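PDB 3TEF: Iron(III) ABC transporter, periplasmic iron-compound-binding protein from Vibrio cholerae, which probably binds ferric catecholate siderophores in the periplasm and hands them to an inner-membrane ABC transporter for iron uptake. Local coordinates for residues V4-E16 and Y93-A107. Residues are numbered along the deposited sequence; the frame is centred on the assembly and turned at random.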
ATOM      1  N   VAL A   4      -9.216 -20.567 -13.274  1.00 37.41           N
ATOM      2  CA  VAL A   4      -8.524 -20.567 -12.001  1.00 34.96           C
ATOM      3  C   VAL A   4      -9.502 -20.036 -10.974  1.00 31.15           C
ATOM      4  O   VAL A   4     -10.381 -19.248 -11.311  1.00 30.65           O
ATOM      5  CB  VAL A   4      -7.275 -19.670 -12.034  1.00 37.19           C
ATOM      6  CG1 VAL A   4      -6.173 -20.329 -12.843  1.00 39.09           C
ATOM      7  CG2 VAL A   4      -7.619 -18.303 -12.611  1.00 32.15           C
ATOM      8  N   THR A   5      -9.371 -20.488  -9.733  1.00 30.80           N
ATOM      9  CA  THR A   5     -10.172 -19.949  -8.642  1.00 30.34           C
ATOM     10  C   THR A   5      -9.245 -19.199  -7.696  1.00 30.80           C
ATOM     11  O   THR A   5      -8.337 -19.779  -7.094  1.00 30.51           O
ATOM     12  CB  THR A   5     -10.977 -21.043  -7.891  1.00 32.91           C
ATOM     13  OG1 THR A   5     -11.924 -21.639  -8.789  1.00 33.04           O
ATOM     14  CG2 THR A   5     -11.738 -20.443  -6.709  1.00 33.39           C
ATOM     15  N   ILE A   6      -9.472 -17.895  -7.595  1.00 26.91           N
ATOM     16  CA  ILE A   6      -8.625 -17.019  -6.810  1.00 27.30           C
ATOM     17  C   ILE A   6      -9.286 -16.684  -5.488  1.00 25.73           C
ATOM     18  O   ILE A   6     -10.423 -16.206  -5.463  1.00 24.42           O
ATOM     19  CB  ILE A   6      -8.392 -15.688  -7.551  1.00 24.55           C
ATOM     20  CG1 ILE A   6      -7.761 -15.944  -8.922  1.00 26.79           C
ATOM     21  CG2 ILE A   6      -7.547 -14.751  -6.702  1.00 25.63           C
ATOM     22  CD1 ILE A   6      -6.411 -16.650  -8.846  1.00 27.68           C
ATOM     23  N   GLU A   7      -8.560 -16.913  -4.396  1.00 25.74           N
ATOM     24  CA  GLU A   7      -9.039 -16.572  -3.063  1.00 26.93           C
ATOM     25  C   GLU A   7      -8.484 -15.218  -2.635  1.00 29.43           C
ATOM     26  O   GLU A   7      -7.269 -14.989  -2.645  1.00 25.13           O
ATOM     27  CB  GLU A   7      -8.633 -17.654  -2.055  1.00 29.03           C
ATOM     28  CG  GLU A   7      -9.338 -17.527  -0.711  1.00 34.64           C
ATOM     29  CD  GLU A   7      -9.458 -18.859   0.013  1.00 44.19           C
ATOM     30  OE1 GLU A   7      -8.421 -19.394   0.461  1.00 47.95           O
ATOM     31  OE2 GLU A   7     -10.595 -19.367   0.130  1.00 51.44           O
ATOM     32  N   HIS A   8      -9.379 -14.306  -2.267  1.00 23.78           N
ATOM     33  CA  HIS A   8      -8.947 -12.977  -1.878  1.00 22.71           C
ATOM     34  C   HIS A   8      -9.790 -12.470  -0.718  1.00 19.53           C
ATOM     35  O   HIS A   8     -10.616 -13.218  -0.153  1.00 21.94           O
ATOM     36  CB  HIS A   8      -9.051 -12.022  -3.075  1.00 19.92           C
ATOM     37  CG  HIS A   8     -10.439 -11.910  -3.614  1.00 20.71           C
ATOM     38  ND1 HIS A   8     -10.899 -12.692  -4.652  1.00 25.34           N
ATOM     39  CD2 HIS A   8     -11.476 -11.141  -3.224  1.00 16.87           C
ATOM     40  CE1 HIS A   8     -12.165 -12.400  -4.885  1.00 17.06           C
ATOM     41  NE2 HIS A   8     -12.542 -11.464  -4.037  1.00 21.85           N
ATOM     42  N   ARG A   9      -9.587 -11.214  -0.340  1.00 19.46           N
ATOM     43  CA  ARG A   9     -10.251 -10.691   0.853  1.00 21.61           C
ATOM     44  C   ARG A   9     -11.766 -10.805   0.782  1.00 22.42           C
ATOM     45  O   ARG A   9     -12.427 -11.038   1.799  1.00 21.59           O
ATOM     46  CB  ARG A   9      -9.863  -9.244   1.137  1.00 25.05           C
ATOM     47  CG  ARG A   9     -10.452  -8.757   2.446  1.00 26.65           C
ATOM     48  CD  ARG A   9     -10.353  -7.261   2.578  1.00 29.11           C
ATOM     49  NE  ARG A   9      -8.985  -6.815   2.821  1.00 25.98           N
ATOM     50  CZ  ARG A   9      -8.678  -5.558   3.107  1.00 27.29           C
ATOM     51  NH1 ARG A   9      -9.653  -4.654   3.187  1.00 31.51           N
ATOM     52  NH2 ARG A   9      -7.418  -5.207   3.328  1.00 26.89           N
ATOM     53  N   LEU A  10     -12.322 -10.645  -0.413  1.00 22.23           N
ATOM     54  CA  LEU A  10     -13.776 -10.632  -0.554  1.00 23.56           C
ATOM     55  C   LEU A  10     -14.316 -11.971  -1.087  1.00 19.84           C
ATOM     56  O   LEU A  10     -15.365 -12.023  -1.726  1.00 22.58           O
ATOM     57  CB  LEU A  10     -14.226  -9.455  -1.439  1.00 21.68           C
ATOM     58  CG  LEU A  10     -14.212  -8.020  -0.874  1.00 27.18           C
ATOM     59  CD1 LEU A  10     -15.600  -7.496  -0.541  1.00 28.14           C
ATOM     60  CD2 LEU A  10     -13.262  -7.818   0.319  1.00 23.87           C
ATOM     61  N   GLY A  11     -13.580 -13.047  -0.837  1.00 20.70           N
ATOM     62  CA  GLY A  11     -14.065 -14.375  -1.167  1.00 25.01           C
ATOM     63  C   GLY A  11     -13.313 -15.050  -2.292  1.00 23.35           C
ATOM     64  O   GLY A  11     -12.112 -14.827  -2.462  1.00 23.94           O
ATOM     65  N   LYS A  12     -14.022 -15.881  -3.051  1.00 23.92           N
ATOM     66  CA  LYS A  12     -13.430 -16.652  -4.133  1.00 25.17           C
ATOM     67  C   LYS A  12     -14.025 -16.227  -5.466  1.00 27.56           C
ATOM     68  O   LYS A  12     -15.231 -16.026  -5.579  1.00 24.83           O
ATOM     69  CB  LYS A  12     -13.665 -18.154  -3.914  1.00 30.19           C
ATOM     70  CG  LYS A  12     -12.951 -18.707  -2.689  1.00 37.12           C
ATOM     71  CD  LYS A  12     -13.378 -20.141  -2.412  1.00 36.60           C
ATOM     72  CE  LYS A  12     -14.871 -20.231  -2.151  1.00 37.64           C
ATOM     73  NZ  LYS A  12     -15.258 -21.600  -1.728  1.00 37.78           N
ATOM     74  N   THR A  13     -13.161 -16.088  -6.469  1.00 26.17           N
ATOM     75  CA  THR A  13     -13.589 -15.731  -7.808  1.00 27.20           C
ATOM     76  C   THR A  13     -13.012 -16.720  -8.809  1.00 28.20           C
ATOM     77  O   THR A  13     -11.810 -16.983  -8.805  1.00 27.56           O
ATOM     78  CB  THR A  13     -13.099 -14.320  -8.176  1.00 25.36           C
ATOM     79  OG1 THR A  13     -13.668 -13.375  -7.256  1.00 24.69           O
ATOM     80  CG2 THR A  13     -13.499 -13.966  -9.599  1.00 25.26           C
ATOM     81  N   THR A  14     -13.868 -17.248  -9.675  1.00 27.82           N
ATOM     82  CA  THR A  14     -13.411 -18.151 -10.724  1.00 28.70           C
ATOM     83  C   THR A  14     -13.522 -17.476 -12.087  1.00 29.53           C
ATOM     84  O   THR A  14     -14.536 -16.855 -12.407  1.00 29.51           O
ATOM     85  CB  THR A  14     -14.214 -19.468 -10.718  1.00 33.71           C
ATOM     86  OG1 THR A  14     -14.033 -20.127  -9.456  1.00 32.20           O
ATOM     87  CG2 THR A  14     -13.743 -20.382 -11.837  1.00 32.72           C
ATOM     88  N   LEU A  15     -12.458 -17.573 -12.878  1.00 30.47           N
ATOM     89  CA  LEU A  15     -12.463 -17.026 -14.224  1.00 29.48           C
ATOM     90  C   LEU A  15     -11.472 -17.774 -15.100  1.00 29.43           C
ATOM     91  O   LEU A  15     -10.530 -18.403 -14.609  1.00 33.76           O
ATOM     92  CB  LEU A  15     -12.113 -15.531 -14.215  1.00 28.49           C
ATOM     93  CG  LEU A  15     -10.667 -15.205 -13.858  1.00 28.88           C
ATOM     94  CD1 LEU A  15     -10.258 -13.845 -14.441  1.00 26.77           C
ATOM     95  CD2 LEU A  15     -10.462 -15.255 -12.352  1.00 26.53           C
ATOM     96  N   GLU A  16     -11.695 -17.705 -16.403  1.00 34.58           N
ATOM     97  CA  GLU A  16     -10.750 -18.230 -17.374  1.00 37.17           C
ATOM     98  C   GLU A  16      -9.413 -17.484 -17.322  1.00 35.86           C
ATOM     99  O   GLU A  16      -9.369 -16.254 -17.221  1.00 32.01           O
ATOM    100  CB  GLU A  16     -11.362 -18.139 -18.767  1.00 40.17           C
ATOM    101  CG  GLU A  16     -10.434 -18.546 -19.895  1.00 48.47           C
ATOM    102  CD  GLU A  16     -11.138 -18.531 -21.239  1.00 54.83           C
ATOM    103  OE1 GLU A  16     -12.295 -19.006 -21.305  1.00 57.33           O
ATOM    104  OE2 GLU A  16     -10.542 -18.032 -22.220  1.00 60.45           O
ATOM    105  N   TYR A  93     -17.742  -4.200  -4.150  1.00 20.00           N
ATOM    106  CA  TYR A  93     -17.461  -5.510  -4.723  1.00 22.27           C
ATOM    107  C   TYR A  93     -18.694  -6.269  -5.205  1.00 22.26           C
ATOM    108  O   TYR A  93     -18.668  -6.886  -6.271  1.00 23.31           O
ATOM    109  CB  TYR A  93     -16.712  -6.373  -3.717  1.00 21.73           C
ATOM    110  CG  TYR A  93     -16.349  -7.732  -4.260  1.00 20.91           C
ATOM    111  CD1 TYR A  93     -15.186  -7.920  -4.987  1.00 23.02           C
ATOM    112  CD2 TYR A  93     -17.170  -8.833  -4.030  1.00 21.26           C
ATOM    113  CE1 TYR A  93     -14.836  -9.168  -5.477  1.00 20.11           C
ATOM    114  CE2 TYR A  93     -16.832 -10.089  -4.524  1.00 22.22           C
ATOM    115  CZ  TYR A  93     -15.670 -10.248  -5.238  1.00 20.88           C
ATOM    116  OH  TYR A  93     -15.314 -11.475  -5.738  1.00 22.39           O
ATOM    117  N   ASP A  94     -19.763  -6.258  -4.411  1.00 24.14           N
ATOM    118  CA  ASP A  94     -20.926  -7.062  -4.756  1.00 26.29           C
ATOM    119  C   ASP A  94     -21.501  -6.598  -6.084  1.00 24.40           C
ATOM    120  O   ASP A  94     -21.868  -7.423  -6.927  1.00 23.32           O
ATOM    121  CB  ASP A  94     -21.990  -7.035  -3.652  1.00 25.90           C
ATOM    122  CG  ASP A  94     -22.404  -5.624  -3.270  1.00 28.49           C
ATOM    123  OD1 ASP A  94     -21.615  -4.666  -3.487  1.00 36.18           O
ATOM    124  OD2 ASP A  94     -23.521  -5.463  -2.752  1.00 38.84           O
ATOM    125  N   GLU A  95     -21.547  -5.278  -6.270  1.00 24.68           N
ATOM    126  CA  GLU A  95     -22.054  -4.695  -7.507  1.00 23.30           C
ATOM    127  C   GLU A  95     -21.136  -4.984  -8.692  1.00 25.68           C
ATOM    128  O   GLU A  95     -21.603  -5.327  -9.784  1.00 24.09           O
ATOM    129  CB  GLU A  95     -22.282  -3.189  -7.343  1.00 26.61           C
ATOM    130  CG  GLU A  95     -23.439  -2.857  -6.426  1.00 35.12           C
ATOM    131  CD  GLU A  95     -24.769  -3.173  -7.072  1.00 40.90           C
ATOM    132  OE1 GLU A  95     -24.839  -3.112  -8.319  1.00 46.77           O
ATOM    133  OE2 GLU A  95     -25.739  -3.491  -6.344  1.00 51.74           O
ATOM    134  N   LEU A  96     -19.827  -4.861  -8.477  1.00 21.19           N
ATOM    135  CA  LEU A  96     -18.876  -5.113  -9.557  1.00 23.56           C
ATOM    136  C   LEU A  96     -18.897  -6.595  -9.938  1.00 22.78           C
ATOM    137  O   LEU A  96     -18.741  -6.945 -11.106  1.00 22.59           O
ATOM    138  CB  LEU A  96     -17.461  -4.685  -9.148  1.00 22.51           C
ATOM    139  CG  LEU A  96     -17.192  -3.193  -8.927  1.00 23.52           C
ATOM    140  CD1 LEU A  96     -15.819  -2.993  -8.256  1.00 19.65           C
ATOM    141  CD2 LEU A  96     -17.270  -2.377 -10.241  1.00 22.51           C
ATOM    142  N   SER A  97     -19.114  -7.472  -8.951  1.00 22.79           N
ATOM    143  CA  SER A  97     -19.050  -8.906  -9.218  1.00 24.12           C
ATOM    144  C   SER A  97     -20.161  -9.348 -10.181  1.00 24.35           C
ATOM    145  O   SER A  97     -20.047 -10.383 -10.838  1.00 27.66           O
ATOM    146  CB  SER A  97     -19.075  -9.734  -7.917  1.00 23.71           C
ATOM    147  OG  SER A  97     -20.311  -9.584  -7.225  1.00 27.25           O
ATOM    148  N   LYS A  98     -21.218  -8.548 -10.283  1.00 23.87           N
ATOM    149  CA  LYS A  98     -22.291  -8.849 -11.223  1.00 27.00           C
ATOM    150  C   LYS A  98     -21.845  -8.637 -12.656  1.00 26.16           C
ATOM    151  O   LYS A  98     -22.303  -9.332 -13.569  1.00 29.02           O
ATOM    152  CB  LYS A  98     -23.521  -7.984 -10.941  1.00 26.32           C
ATOM    153  CG  LYS A  98     -24.233  -8.354  -9.662  1.00 28.14           C
ATOM    154  CD  LYS A  98     -25.537  -7.580  -9.550  1.00 26.83           C
ATOM    155  CE  LYS A  98     -25.283  -6.084  -9.516  1.00 29.28           C
ATOM    156  NZ  LYS A  98     -26.565  -5.324  -9.402  1.00 32.53           N
ATOM    157  N   ILE A  99     -20.946  -7.670 -12.850  1.00 24.21           N
ATOM    158  CA  ILE A  99     -20.556  -7.229 -14.181  1.00 25.89           C
ATOM    159  C   ILE A  99     -19.535  -8.167 -14.794  1.00 27.18           C
ATOM    160  O   ILE A  99     -19.614  -8.495 -15.982  1.00 28.37           O
ATOM    161  CB  ILE A  99     -19.972  -5.790 -14.144  1.00 23.18           C
ATOM    162  CG1 ILE A  99     -21.042  -4.797 -13.689  1.00 25.87           C
ATOM    163  CG2 ILE A  99     -19.418  -5.379 -15.516  1.00 26.78           C
ATOM    164  CD1 ILE A  99     -20.536  -3.367 -13.588  1.00 26.22           C
ATOM    165  N   ALA A 100     -18.583  -8.606 -13.973  1.00 23.48           N
ATOM    166  CA  ALA A 100     -17.550  -9.523 -14.427  1.00 21.62           C
ATOM    167  C   ALA A 100     -16.824 -10.066 -13.218  1.00 21.67           C
ATOM    168  O   ALA A 100     -16.901  -9.490 -12.138  1.00 24.19           O
ATOM    169  CB  ALA A 100     -16.573  -8.794 -15.359  1.00 25.35           C
ATOM    170  N   PRO A 101     -16.109 -11.178 -13.391  1.00 21.42           N
ATOM    171  CA  PRO A 101     -15.296 -11.677 -12.282  1.00 20.68           C
ATOM    172  C   PRO A 101     -14.446 -10.546 -11.732  1.00 22.67           C
ATOM    173  O   PRO A 101     -13.766  -9.831 -12.490  1.00 23.49           O
ATOM    174  CB  PRO A 101     -14.431 -12.749 -12.945  1.00 24.95           C
ATOM    175  CG  PRO A 101     -15.293 -13.237 -14.078  1.00 26.95           C
ATOM    176  CD  PRO A 101     -15.964 -12.002 -14.600  1.00 25.53           C
ATOM    177  N   THR A 102     -14.491 -10.395 -10.415  1.00 22.47           N
ATOM    178  CA  THR A 102     -13.808  -9.306  -9.728  1.00 22.37           C
ATOM    179  C   THR A 102     -12.914  -9.885  -8.632  1.00 23.45           C
ATOM    180  O   THR A 102     -13.290 -10.834  -7.936  1.00 21.37           O
ATOM    181  CB  THR A 102     -14.841  -8.325  -9.116  1.00 22.56           C
ATOM    182  OG1 THR A 102     -15.645  -7.768 -10.168  1.00 22.62           O
ATOM    183  CG2 THR A 102     -14.152  -7.206  -8.358  1.00 21.36           C
ATOM    184  N   ILE A 103     -11.714  -9.341  -8.500  1.00 21.75           N
ATOM    185  CA  ILE A 103     -10.797  -9.785  -7.463  1.00 20.66           C
ATOM    186  C   ILE A 103     -10.336  -8.584  -6.681  1.00 21.30           C
ATOM    187  O   ILE A 103     -10.066  -7.520  -7.264  1.00 21.84           O
ATOM    188  CB  ILE A 103      -9.569 -10.474  -8.075  1.00 27.41           C
ATOM    189  CG1 ILE A 103      -9.966 -11.813  -8.695  1.00 24.11           C
ATOM    190  CG2 ILE A 103      -8.451 -10.659  -7.038  1.00 29.44           C
ATOM    191  CD1 ILE A 103      -8.863 -12.406  -9.576  1.00 27.17           C
ATOM    192  N   VAL A 104     -10.230  -8.747  -5.368  1.00 18.40           N
ATOM    193  CA  VAL A 104      -9.669  -7.699  -4.525  1.00 18.85           C
ATOM    194  C   VAL A 104      -8.173  -7.920  -4.337  1.00 19.81           C
ATOM    195  O   VAL A 104      -7.720  -9.036  -4.091  1.00 18.73           O
ATOM    196  CB  VAL A 104     -10.373  -7.596  -3.160  1.00 18.73           C
ATOM    197  CG1 VAL A 104      -9.633  -6.606  -2.259  1.00 22.74           C
ATOM    198  CG2 VAL A 104     -11.812  -7.174  -3.347  1.00 17.60           C
ATOM    199  N   PHE A 105      -7.409  -6.844  -4.491  1.00 19.71           N
ATOM    200  CA  PHE A 105      -5.949  -6.884  -4.420  1.00 16.84           C
ATOM    201  C   PHE A 105      -5.562  -6.024  -3.231  1.00 19.11           C
ATOM    202  O   PHE A 105      -5.705  -4.795  -3.264  1.00 18.83           O
ATOM    203  CB  PHE A 105      -5.362  -6.324  -5.742  1.00 18.32           C
ATOM    204  CG  PHE A 105      -3.852  -6.370  -5.830  1.00 20.14           C
ATOM    205  CD1 PHE A 105      -3.203  -7.489  -6.349  1.00 18.66           C
ATOM    206  CD2 PHE A 105      -3.084  -5.274  -5.437  1.00 19.80           C
ATOM    207  CE1 PHE A 105      -1.821  -7.540  -6.445  1.00 19.10           C
ATOM    208  CE2 PHE A 105      -1.686  -5.323  -5.523  1.00 17.40           C
ATOM    209  CZ  PHE A 105      -1.063  -6.459  -6.030  1.00 20.58           C
ATOM    210  N   ALA A 106      -5.117  -6.662  -2.150  1.00 19.46           N
ATOM    211  CA  ALA A 106      -4.948  -5.922  -0.909  1.00 19.88           C
ATOM    212  C   ALA A 106      -4.079  -6.658   0.092  1.00 19.49           C
ATOM    213  O   ALA A 106      -3.988  -7.890   0.064  1.00 24.54           O
ATOM    214  CB  ALA A 106      -6.342  -5.634  -0.280  1.00 20.83           C
ATOM    215  N   ALA A 107      -3.470  -5.892   0.991  1.00 20.59           N
ATOM    216  CA  ALA A 107      -2.695  -6.443   2.104  1.00 22.83           C
ATOM    217  C   ALA A 107      -3.618  -6.774   3.273  1.00 26.30           C
ATOM    218  O   ALA A 107      -4.679  -6.176   3.405  1.00 26.21           O
ATOM    219  CB  ALA A 107      -1.679  -5.447   2.555  1.00 22.40           C
TER
HETATM  220  O   HOH W   1      -7.468  -9.558  -1.248  1.00 24.83           O
HETATM  221  O   HOH W   2     -16.670 -13.641  -5.182  1.00 22.99           O
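The imidazole of H8 lies with one face against the backbone of strand 102-104: I103 CA sits over it, 4.1 Å from the ring centroid, and V104 N stands above the rim beside it. G11 O, from the hairpin's own turn, covers the other face, centred over the ring. Y93 OH comes to the imidazole edge near its plane, where H8 NE2 makes a weak bond to it, bent to 124°. Tyrosine and histidine rings meet obliquely, their planes 57° apart. L10 lies over one face of the Y93 ring, its CB in CH-pi contact almost on the ring normal, 3.8 Å from the centroid, while L10 CD1 runs on to Y93 CB and L10 CG packs on V104 CG2 at 3.5 Å. At the hydroxyl end of the tyrosine, water 2 lies in the ring plane, between Y93 OH and K12 O. Next to this hydroxyl, T13 OG1 donates to T102 O at 2.7 Å. With OG1 beside its own backbone N (chi1 -61°), T13 turns CG2 to P101 CB, and L15 CB meets the same proline. I103 CD1 fits against I6 at CB, CG1 and CG2. Around the turn, R9 bends at chi3 and brings NH2 to A107 O at 2.9 Å, with the oxygen in the guanidinium plane and A106 CB over one face; R9 NE pairs with E108. Water 1 links R9 N to V104 O. No direct backbone hydrogen bond joins the two segments, so side chains and waters do the bridging. The arrangement is an N-terminal beta-hairpin, closed by a type I turn from H8 to G11, packed beside strand 102-104, an edge strand of the four-stranded parallel sheet in the N-terminal lobe of a two-lobed periplasmic binding protein.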